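Local coordinates for mutual gliding-motility protein MglA (Myxococcus xanthus DK 1622, PDB 6H17) that acts as a small GTPase switch that coordinates the two gliding motility systems of the cell and controls the direction and speed of movement, at residues 16-21 against 77-82; 57-62 against 73-78; 100-105 against 137-142. All blocks are in the same frame, centred on the assembly; numbering follows the deposited sequence.

Interaction 1: 16-21 against 77-82. With GSP (5'-guanosine-diphosphate-monothiophosphate), chain C.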
# COMPACT_ATOMS: atom_id res chain seq x y z
N VAL A 16 0.15 3.68 -1.98
CA VAL A 16 1.39 2.92 -2.11
C VAL A 16 1.40 1.77 -1.11
O VAL A 16 1.22 1.98 0.10
CB VAL A 16 2.64 3.81 -1.94
CG1 VAL A 16 3.91 2.96 -1.97
CG2 VAL A 16 2.66 4.87 -3.03
N TYR A 17 1.62 0.55 -1.62
CA TYR A 17 1.88 -0.64 -0.81
C TYR A 17 3.38 -0.74 -0.59
O TYR A 17 4.16 -0.81 -1.56
CB TYR A 17 1.33 -1.87 -1.54
CG TYR A 17 -0.17 -2.05 -1.39
CD1 TYR A 17 -0.69 -3.10 -0.68
CD2 TYR A 17 -1.07 -1.16 -1.98
CE1 TYR A 17 -2.06 -3.28 -0.54
CE2 TYR A 17 -2.43 -1.34 -1.85
CZ TYR A 17 -2.91 -2.39 -1.11
OH TYR A 17 -4.28 -2.52 -0.99
N TYR A 18 3.77 -0.78 0.68
CA TYR A 18 5.16 -0.74 1.10
C TYR A 18 5.44 -1.96 1.95
O TYR A 18 4.52 -2.62 2.43
CB TYR A 18 5.38 0.52 1.96
CG TYR A 18 6.72 1.22 1.86
CD1 TYR A 18 6.95 2.15 0.87
CD2 TYR A 18 7.71 0.97 2.78
CE1 TYR A 18 8.15 2.81 0.80
CE2 TYR A 18 8.93 1.63 2.71
CZ TYR A 18 9.14 2.55 1.71
OH TYR A 18 10.31 3.28 1.61
N GLY A 19 6.72 -2.28 2.16
CA GLY A 19 7.10 -3.40 2.99
C GLY A 19 8.34 -4.08 2.45
O GLY A 19 8.79 -3.79 1.35
N PRO A 20 8.89 -5.02 3.20
CA PRO A 20 10.20 -5.58 2.86
C PRO A 20 10.13 -6.51 1.66
O PRO A 20 9.07 -6.85 1.14
CB PRO A 20 10.60 -6.30 4.15
CG PRO A 20 9.31 -6.67 4.78
CD PRO A 20 8.38 -5.52 4.49
N GLY A 21 11.30 -6.94 1.20
CA GLY A 21 11.35 -7.84 0.06
C GLY A 21 10.48 -9.05 0.25
O GLY A 21 10.43 -9.63 1.34
N TYR A 77 0.03 1.46 -6.26
CA TYR A 77 1.40 1.15 -6.62
C TYR A 77 1.99 0.22 -5.58
O TYR A 77 1.64 0.30 -4.40
CB TYR A 77 2.28 2.42 -6.61
CG TYR A 77 2.04 3.40 -7.75
CD1 TYR A 77 2.91 3.45 -8.81
CD2 TYR A 77 0.95 4.26 -7.75
CE1 TYR A 77 2.73 4.35 -9.85
CE2 TYR A 77 0.75 5.18 -8.81
CZ TYR A 77 1.66 5.19 -9.83
OH TYR A 77 1.48 6.06 -10.89
N THR A 78 2.89 -0.64 -6.01
CA THR A 78 3.83 -1.27 -5.08
C THR A 78 5.21 -0.67 -5.29
O THR A 78 5.42 0.14 -6.19
CB THR A 78 3.88 -2.79 -5.27
OG1 THR A 78 4.50 -3.10 -6.52
CG2 THR A 78 2.51 -3.41 -5.18
N VAL A 79 6.13 -1.06 -4.42
CA VAL A 79 7.52 -0.64 -4.52
C VAL A 79 8.40 -1.89 -4.51
O VAL A 79 7.95 -2.96 -4.08
CB VAL A 79 7.94 0.28 -3.35
CG1 VAL A 79 7.00 1.48 -3.25
CG2 VAL A 79 8.01 -0.46 -2.04
N PRO A 80 9.66 -1.76 -4.92
CA PRO A 80 10.62 -2.86 -4.69
C PRO A 80 11.11 -2.80 -3.26
O PRO A 80 11.72 -1.81 -2.84
CB PRO A 80 11.73 -2.59 -5.71
CG PRO A 80 11.55 -1.18 -6.13
CD PRO A 80 10.21 -0.69 -5.76
N GLY A 81 10.81 -3.83 -2.49
CA GLY A 81 11.07 -3.81 -1.06
C GLY A 81 12.43 -4.21 -0.61
O GLY A 81 12.80 -3.96 0.54
N GLN A 82 13.23 -4.85 -1.47
CA GLN A 82 14.56 -5.26 -1.04
C GLN A 82 15.40 -4.03 -0.69
O GLN A 82 15.30 -2.99 -1.35
CB GLN A 82 15.23 -6.08 -2.14
CG GLN A 82 14.62 -7.45 -2.38
CD GLN A 82 15.22 -8.12 -3.59
OE1 GLN A 82 14.74 -7.95 -4.71
NE2 GLN A 82 16.29 -8.88 -3.39
PG GSP C . 9.20 -7.31 -3.88
O3B GSP C . 8.15 -8.39 -3.19
S1G GSP C . 10.86 -8.18 -3.94
O2G GSP C . 8.58 -6.94 -5.24
O3G GSP C . 9.18 -6.08 -2.96
PB GSP C . 6.58 -8.36 -3.00
O1B GSP C . 6.23 -7.76 -1.69
O2B GSP C . 5.91 -7.78 -4.19
PA GSP C . 5.30 -10.85 -3.75
O1A GSP C . 3.93 -10.36 -3.65
O2A GSP C . 5.86 -11.04 -5.09
O3A GSP C . 6.28 -9.94 -2.89
O5' GSP C . 5.36 -12.20 -2.90
C5' GSP C . 6.58 -12.90 -2.75
C4' GSP C . 6.32 -14.38 -2.52
O4' GSP C . 5.57 -14.55 -1.30
C3' GSP C . 5.49 -14.99 -3.62
O3' GSP C . 5.96 -16.30 -3.88
C2' GSP C . 4.07 -15.05 -3.07
O2' GSP C . 3.26 -16.06 -3.60
C1' GSP C . 4.38 -15.27 -1.58
N9 GSP C . 3.33 -14.83 -0.68
C8 GSP C . 2.74 -13.60 -0.68
N7 GSP C . 1.80 -13.54 0.29
C5 GSP C . 1.80 -14.77 0.91
C6 GSP C . 1.05 -15.29 1.96
O6 GSP C . 0.16 -14.68 2.59
N1 GSP C . 1.32 -16.58 2.30
C2 GSP C . 2.29 -17.33 1.68
N2 GSP C . 2.49 -18.57 2.09
N3 GSP C . 3.03 -16.84 0.66
C4 GSP C . 2.75 -15.57 0.31
O HOH W 1 13.56 -5.56 2.71

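Interaction 2: 57-62 against 73-78. With SO4 (sulfate ion), chain E.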
# COMPACT_ATOMS: atom_id res chain seq x y z
N PHE A 57 7.88 -2.98 -10.31
CA PHE A 57 6.81 -2.63 -9.38
C PHE A 57 5.51 -2.53 -10.18
O PHE A 57 5.50 -2.57 -11.41
CB PHE A 57 7.11 -1.36 -8.61
CG PHE A 57 7.22 -0.13 -9.46
CD1 PHE A 57 6.14 0.68 -9.64
CD2 PHE A 57 8.41 0.18 -10.09
CE1 PHE A 57 6.23 1.82 -10.41
CE2 PHE A 57 8.52 1.31 -10.86
CZ PHE A 57 7.44 2.13 -11.03
N ASP A 58 4.41 -2.41 -9.47
CA ASP A 58 3.09 -2.60 -10.05
C ASP A 58 2.27 -1.33 -10.00
O ASP A 58 2.47 -0.48 -9.14
CB ASP A 58 2.32 -3.67 -9.26
CG ASP A 58 3.12 -4.91 -9.06
OD1 ASP A 58 3.31 -5.65 -10.05
OD2 ASP A 58 3.61 -5.14 -7.92
N PHE A 59 1.32 -1.24 -10.93
CA PHE A 59 0.36 -0.15 -11.05
C PHE A 59 -1.01 -0.72 -11.37
O PHE A 59 -1.15 -1.56 -12.27
CB PHE A 59 0.79 0.82 -12.16
CG PHE A 59 -0.22 1.91 -12.47
CD1 PHE A 59 -0.23 3.08 -11.73
CD2 PHE A 59 -1.16 1.76 -13.48
CE1 PHE A 59 -1.16 4.09 -12.01
CE2 PHE A 59 -2.09 2.78 -13.76
CZ PHE A 59 -2.08 3.93 -13.03
N LEU A 60 -2.03 -0.25 -10.64
CA LEU A 60 -3.40 -0.72 -10.86
C LEU A 60 -4.39 0.39 -10.56
O LEU A 60 -4.49 0.84 -9.40
CB LEU A 60 -3.71 -1.90 -9.94
CG LEU A 60 -5.16 -2.39 -9.89
CD1 LEU A 60 -5.66 -2.80 -11.26
CD2 LEU A 60 -5.27 -3.57 -8.93
N PRO A 61 -5.13 0.88 -11.56
CA PRO A 61 -6.16 1.89 -11.30
C PRO A 61 -7.51 1.27 -10.99
O PRO A 61 -7.91 0.27 -11.59
CB PRO A 61 -6.21 2.68 -12.61
CG PRO A 61 -5.75 1.75 -13.65
CD PRO A 61 -4.93 0.65 -13.00
N LEU A 62 -8.23 1.88 -10.04
CA LEU A 62 -9.49 1.35 -9.56
C LEU A 62 -10.47 2.47 -9.25
O LEU A 62 -10.07 3.58 -8.87
CB LEU A 62 -9.32 0.60 -8.22
CG LEU A 62 -8.42 -0.62 -8.19
CD1 LEU A 62 -8.25 -1.11 -6.76
CD2 LEU A 62 -9.00 -1.73 -9.03
N ARG A 73 -10.57 8.38 -8.97
CA ARG A 73 -9.90 7.13 -9.26
C ARG A 73 -8.72 6.97 -8.32
O ARG A 73 -8.04 7.94 -7.98
CB ARG A 73 -9.45 7.06 -10.72
CG ARG A 73 -10.60 7.01 -11.73
CD ARG A 73 -11.45 5.75 -11.61
NE ARG A 73 -12.60 5.77 -12.54
CZ ARG A 73 -13.85 6.11 -12.22
NH1 ARG A 73 -14.80 6.08 -13.16
NH2 ARG A 73 -14.18 6.45 -10.98
N PHE A 74 -8.52 5.74 -7.87
CA PHE A 74 -7.39 5.36 -7.04
C PHE A 74 -6.36 4.64 -7.89
O PHE A 74 -6.70 3.73 -8.65
CB PHE A 74 -7.86 4.46 -5.90
CG PHE A 74 -8.57 5.19 -4.81
CD1 PHE A 74 -7.92 5.49 -3.62
CD2 PHE A 74 -9.88 5.59 -4.98
CE1 PHE A 74 -8.57 6.18 -2.62
CE2 PHE A 74 -10.53 6.28 -3.96
CZ PHE A 74 -9.88 6.56 -2.79
N HIS A 75 -5.10 5.04 -7.75
CA HIS A 75 -3.98 4.42 -8.45
C HIS A 75 -3.13 3.73 -7.40
O HIS A 75 -2.52 4.39 -6.56
CB HIS A 75 -3.19 5.47 -9.22
CG HIS A 75 -3.98 6.10 -10.32
ND1 HIS A 75 -3.60 7.27 -10.94
CD2 HIS A 75 -5.13 5.71 -10.93
CE1 HIS A 75 -4.48 7.58 -11.87
NE2 HIS A 75 -5.42 6.66 -11.89
N LEU A 76 -3.15 2.41 -7.43
CA LEU A 76 -2.38 1.60 -6.50
C LEU A 76 -1.01 1.29 -7.09
O LEU A 76 -0.90 0.91 -8.27
CB LEU A 76 -3.07 0.28 -6.23
CG LEU A 76 -4.25 0.30 -5.26
CD1 LEU A 76 -5.25 1.37 -5.51
CD2 LEU A 76 -4.93 -1.10 -5.22
N TYR A 77 0.03 1.46 -6.26
CA TYR A 77 1.40 1.15 -6.62
C TYR A 77 1.99 0.22 -5.58
O TYR A 77 1.64 0.30 -4.40
CB TYR A 77 2.28 2.42 -6.61
CG TYR A 77 2.04 3.40 -7.75
CD1 TYR A 77 2.91 3.45 -8.81
CD2 TYR A 77 0.95 4.26 -7.75
CE1 TYR A 77 2.73 4.35 -9.85
CE2 TYR A 77 0.75 5.18 -8.81
CZ TYR A 77 1.66 5.19 -9.83
OH TYR A 77 1.48 6.06 -10.89
N THR A 78 2.89 -0.64 -6.01
CA THR A 78 3.83 -1.27 -5.08
C THR A 78 5.21 -0.67 -5.29
O THR A 78 5.42 0.14 -6.19
CB THR A 78 3.88 -2.79 -5.27
OG1 THR A 78 4.50 -3.10 -6.52
CG2 THR A 78 2.51 -3.41 -5.18
S SO4 E . -18.15 5.70 -11.53
O1 SO4 E . -19.39 6.27 -10.96
O2 SO4 E . -17.17 6.77 -11.77
O3 SO4 E . -17.57 4.76 -10.55
O4 SO4 E . -18.44 4.98 -12.76

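Interaction 3: 100-105 against 137-142. With GSP (5'-guanosine-diphosphate-monothiophosphate), chain C.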
# COMPACT_ATOMS: atom_id res chain seq x y z
N VAL A 100 -0.32 1.49 2.59
CA VAL A 100 -0.53 0.19 3.22
C VAL A 100 0.85 -0.38 3.47
O VAL A 100 1.62 -0.57 2.51
CB VAL A 100 -1.33 -0.77 2.33
CG1 VAL A 100 -1.41 -2.14 2.98
CG2 VAL A 100 -2.72 -0.22 2.04
N PHE A 101 1.18 -0.66 4.73
CA PHE A 101 2.42 -1.36 5.04
C PHE A 101 2.10 -2.85 5.14
O PHE A 101 1.32 -3.26 6.00
CB PHE A 101 3.06 -0.88 6.33
CG PHE A 101 4.39 -1.51 6.59
CD1 PHE A 101 4.52 -2.68 7.33
CD2 PHE A 101 5.53 -0.96 6.03
CE1 PHE A 101 5.76 -3.26 7.54
CE2 PHE A 101 6.77 -1.54 6.22
CZ PHE A 101 6.89 -2.66 6.99
N VAL A 102 2.71 -3.65 4.28
CA VAL A 102 2.52 -5.09 4.26
C VAL A 102 3.68 -5.72 5.01
O VAL A 102 4.82 -5.70 4.55
CB VAL A 102 2.43 -5.63 2.83
CG1 VAL A 102 2.23 -7.14 2.84
CG2 VAL A 102 1.31 -4.94 2.04
N ALA A 103 3.41 -6.26 6.19
CA ALA A 103 4.43 -6.94 6.99
C ALA A 103 4.40 -8.43 6.70
O ALA A 103 3.33 -9.04 6.57
CB ALA A 103 4.17 -6.68 8.46
N ASP A 104 5.58 -9.02 6.59
CA ASP A 104 5.70 -10.47 6.46
C ASP A 104 5.67 -11.08 7.86
O ASP A 104 6.58 -10.83 8.66
CB ASP A 104 7.01 -10.80 5.75
CG ASP A 104 7.13 -12.27 5.38
OD1 ASP A 104 6.69 -13.13 6.19
OD2 ASP A 104 7.67 -12.58 4.29
N SER A 105 4.66 -11.87 8.18
CA SER A 105 4.53 -12.36 9.55
C SER A 105 5.60 -13.38 9.93
O SER A 105 5.70 -13.72 11.12
CB SER A 105 3.16 -13.02 9.76
OG SER A 105 2.10 -12.07 9.72
N VAL A 137 -2.63 2.11 6.88
CA VAL A 137 -3.14 0.84 7.38
C VAL A 137 -2.01 -0.16 7.33
O VAL A 137 -1.18 -0.13 6.41
CB VAL A 137 -4.33 0.36 6.53
CG1 VAL A 137 -4.80 -1.04 6.93
CG2 VAL A 137 -5.48 1.38 6.60
N ILE A 138 -1.96 -1.05 8.30
CA ILE A 138 -0.95 -2.11 8.34
C ILE A 138 -1.61 -3.47 8.14
O ILE A 138 -2.69 -3.75 8.68
CB ILE A 138 -0.11 -2.06 9.63
CG1 ILE A 138 1.09 -3.03 9.51
CG2 ILE A 138 -0.92 -2.35 10.87
CD1 ILE A 138 2.25 -2.70 10.47
N GLN A 139 -0.95 -4.31 7.36
CA GLN A 139 -1.40 -5.66 7.07
C GLN A 139 -0.38 -6.66 7.58
O GLN A 139 0.81 -6.56 7.25
CB GLN A 139 -1.57 -5.82 5.56
CG GLN A 139 -2.12 -7.18 5.16
CD GLN A 139 -2.16 -7.37 3.67
OE1 GLN A 139 -1.23 -7.89 3.07
NE2 GLN A 139 -3.26 -6.93 3.05
N TYR A 140 -0.83 -7.63 8.36
CA TYR A 140 0.02 -8.72 8.82
C TYR A 140 -0.22 -9.89 7.88
O TYR A 140 -1.15 -10.67 8.06
CB TYR A 140 -0.29 -9.09 10.27
CG TYR A 140 -0.29 -7.93 11.24
CD1 TYR A 140 0.66 -6.91 11.17
CD2 TYR A 140 -1.26 -7.84 12.23
CE1 TYR A 140 0.65 -5.85 12.08
CE2 TYR A 140 -1.27 -6.78 13.13
CZ TYR A 140 -0.31 -5.80 13.04
OH TYR A 140 -0.31 -4.73 13.92
N ASN A 141 0.62 -9.99 6.85
CA ASN A 141 0.44 -10.97 5.79
C ASN A 141 1.14 -12.28 6.14
O ASN A 141 1.94 -12.37 7.07
CB ASN A 141 0.93 -10.38 4.46
CG ASN A 141 0.51 -11.19 3.27
OD1 ASN A 141 -0.60 -11.73 3.23
ND2 ASN A 141 1.39 -11.31 2.29
N LYS A 142 0.81 -13.30 5.37
CA LYS A 142 1.38 -14.65 5.54
C LYS A 142 0.94 -15.31 6.86
O LYS A 142 1.70 -16.06 7.48
CB LYS A 142 2.90 -14.71 5.35
CG LYS A 142 3.39 -13.91 4.15
CD LYS A 142 4.71 -14.44 3.61
CE LYS A 142 5.18 -13.59 2.44
NZ LYS A 142 6.58 -13.96 2.06
PG GSP C . 9.20 -7.31 -3.88
O3B GSP C . 8.15 -8.39 -3.19
S1G GSP C . 10.86 -8.18 -3.94
O2G GSP C . 8.58 -6.94 -5.24
O3G GSP C . 9.18 -6.08 -2.96
PB GSP C . 6.58 -8.36 -3.00
O1B GSP C . 6.23 -7.76 -1.69
O2B GSP C . 5.91 -7.78 -4.19
PA GSP C . 5.30 -10.85 -3.75
O1A GSP C . 3.93 -10.36 -3.65
O2A GSP C . 5.86 -11.04 -5.09
O3A GSP C . 6.28 -9.94 -2.89
O5' GSP C . 5.36 -12.20 -2.90
C5' GSP C . 6.58 -12.90 -2.75
C4' GSP C . 6.32 -14.38 -2.52
O4' GSP C . 5.57 -14.55 -1.30
C3' GSP C . 5.49 -14.99 -3.62
O3' GSP C . 5.96 -16.30 -3.88
C2' GSP C . 4.07 -15.05 -3.07
O2' GSP C . 3.26 -16.06 -3.60
C1' GSP C . 4.38 -15.27 -1.58
N9 GSP C . 3.33 -14.83 -0.68
C8 GSP C . 2.74 -13.60 -0.68
N7 GSP C . 1.80 -13.54 0.29
C5 GSP C . 1.80 -14.77 0.91
C6 GSP C . 1.05 -15.29 1.96
O6 GSP C . 0.16 -14.68 2.59
N1 GSP C . 1.32 -16.58 2.30
C2 GSP C . 2.29 -17.33 1.68
N2 GSP C . 2.49 -18.57 2.09
N3 GSP C . 3.03 -16.84 0.66
C4 GSP C . 2.75 -15.57 0.31

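Interaction 1: 16-21 against 77-82
Tyr77 O takes a nearly linear hydrogen bond from Tyr17 N at 2.8 Å (178° at the hydrogen), and the same oxygen lies at the edge of the Tyr17 ring, near its plane. The bond joins two parallel strands, with Val16 beside Tyr77. One residue on, the link from Val79 N to Tyr17 O is weak, 3.5 Å long and bent to 122°, as the chains begin to part. Val79 packs between the chains: its CG1 lies 3.7 Å from Val16 CG1, the two side chains crossing at about a right angle, and its CG2 meets Tyr18 CD1 at 4.1 Å. With CG1 anti to the carbonyl carbon (chi1 -55°), Val79 directs that methyl to Val16. Beyond the strands lie the start of the P-loop, Gly19 to Gly21, and the switch II segment that opens with Pro80 and Gly81, as in Ras-like GTPases. The loops approach as bare backbone, Gly81 CA standing 3.3 Å from Gly19 O. A water bridges Gly21 N and Gly81 O. On the nucleotide side, Gly81 N donates to O3G of the GTP analogue at 2.8 Å, a backbone contact to the gamma-phosphate position, and Lys25 NZ binds Gly19 O.

Interaction 2: 57-62 against 73-78
Phe59 and Tyr77 form a non-hydrogen-bonded pair in an antiparallel hairpin of strands 52-62 and 71-78. Four backbone hydrogen bonds, paired at Leu60 with Leu76 and at Leu62 with Phe74, hold the register, and Thr78 N adds a longer one to Asp58 O. The aromatic contacts lie on the face of Phe59, His75 and Tyr77. Phe59 turns its edge to the Tyr77 ring in an offset edge-to-face pair, with planes at 72° and CD1 only 3.4 Å from Tyr77 CZ. Its CG, anti to the backbone N (chi1 174°), lays the ring alongside both neighbours, and CZ also reaches over one face of His75, whose CD2 meets Pro61 CB at 3.6 Å. The opposite face carries Leu60, Leu62, Phe74 and Leu76; Leu62 and Leu76 cross at about a right angle, CD1 of the first 3.7 Å from CD2 of the second, and both touch Leu180 of helix 176-193. Charged groups mark the ends. Arg73 donates through NH1 and NH2 to one oxygen, O2, of a sulfate probably from the crystallisation liquor, in the guanidinium plane. Near the magnesium ion, Thr78 OG1 donates to Asp58 OD2 at 2.6 Å, on the anti side and 34° out of the carboxylate plane, while Thr26 OG1 is hydrogen-bonded to this same oxygen.

Interaction 3: 100-105 against 137-142
Ser105 grips Asn141 O twice, with its N at 3.0 Å and its OG at 2.7 Å, the two donors coming from opposite faces of the carbonyl plane. This pair of bonds closes the tight half of the contact, two parallel strands of a beta-alpha-beta unit. Four backbone bonds alternate between them from Phe101 N to Asn141 N. On one side, Phe101 CD1 lies beside Ile138 CD1 at 3.9 Å, between helices 110-125 and 151-158. On the other, Val102 CG1 packs against Gln139 OE1 at 3.5 Å and Asn141 CB at 3.8 Å; that amide oxygen is held by Asn28. Apolar packing gives way to a polar end at the guanine, also buried. There Lys142, extended beyond CG, runs past the base and crosses Asp104 obliquely, its NZ forming a salt bridge 2.8 Å from Asp104 OD2, 43° above the carboxylate plane. Asn141 and Lys142 begin the NKxD guanine-recognition motif. With CG anti to its backbone nitrogen (chi1 -167°), Asn141 brings ND2 to N7 of the nucleotide at 3.0 Å, while Ala170 N binds OD1 and ND2 also donates to Cys23 O. These partners on both amide atoms fix its rotation, and the carboxylate probably offsets the lysine charge beside the base.

In the fold
From the N terminus, strand 10-18 runs into the P-loop and, after helix 25-35 and strands 45-49 and 52-62, is joined by strand 71-78 in interaction 1. The hairpin contact, interaction 2, lies within that span: strand 52-62 turns back on 71-78, so both contacts close on strand 71-78 and share Tyr77 and Thr78. Interaction 3 follows in series, closing the crossover through helix 110-125. Strand 10-18 joins the first and last, since Tyr18 probably hydrogen-bonds through N and O to Val100 and Val102. One sheet thus contains strands 52-62, 71-78, 10-18, 98-104 and 136-141, in that order; interactions 2 and 3 lie about 18 Å apart between centres, while interactions 1 and 3 both reach the nucleotide, at its gamma-phosphate and its base.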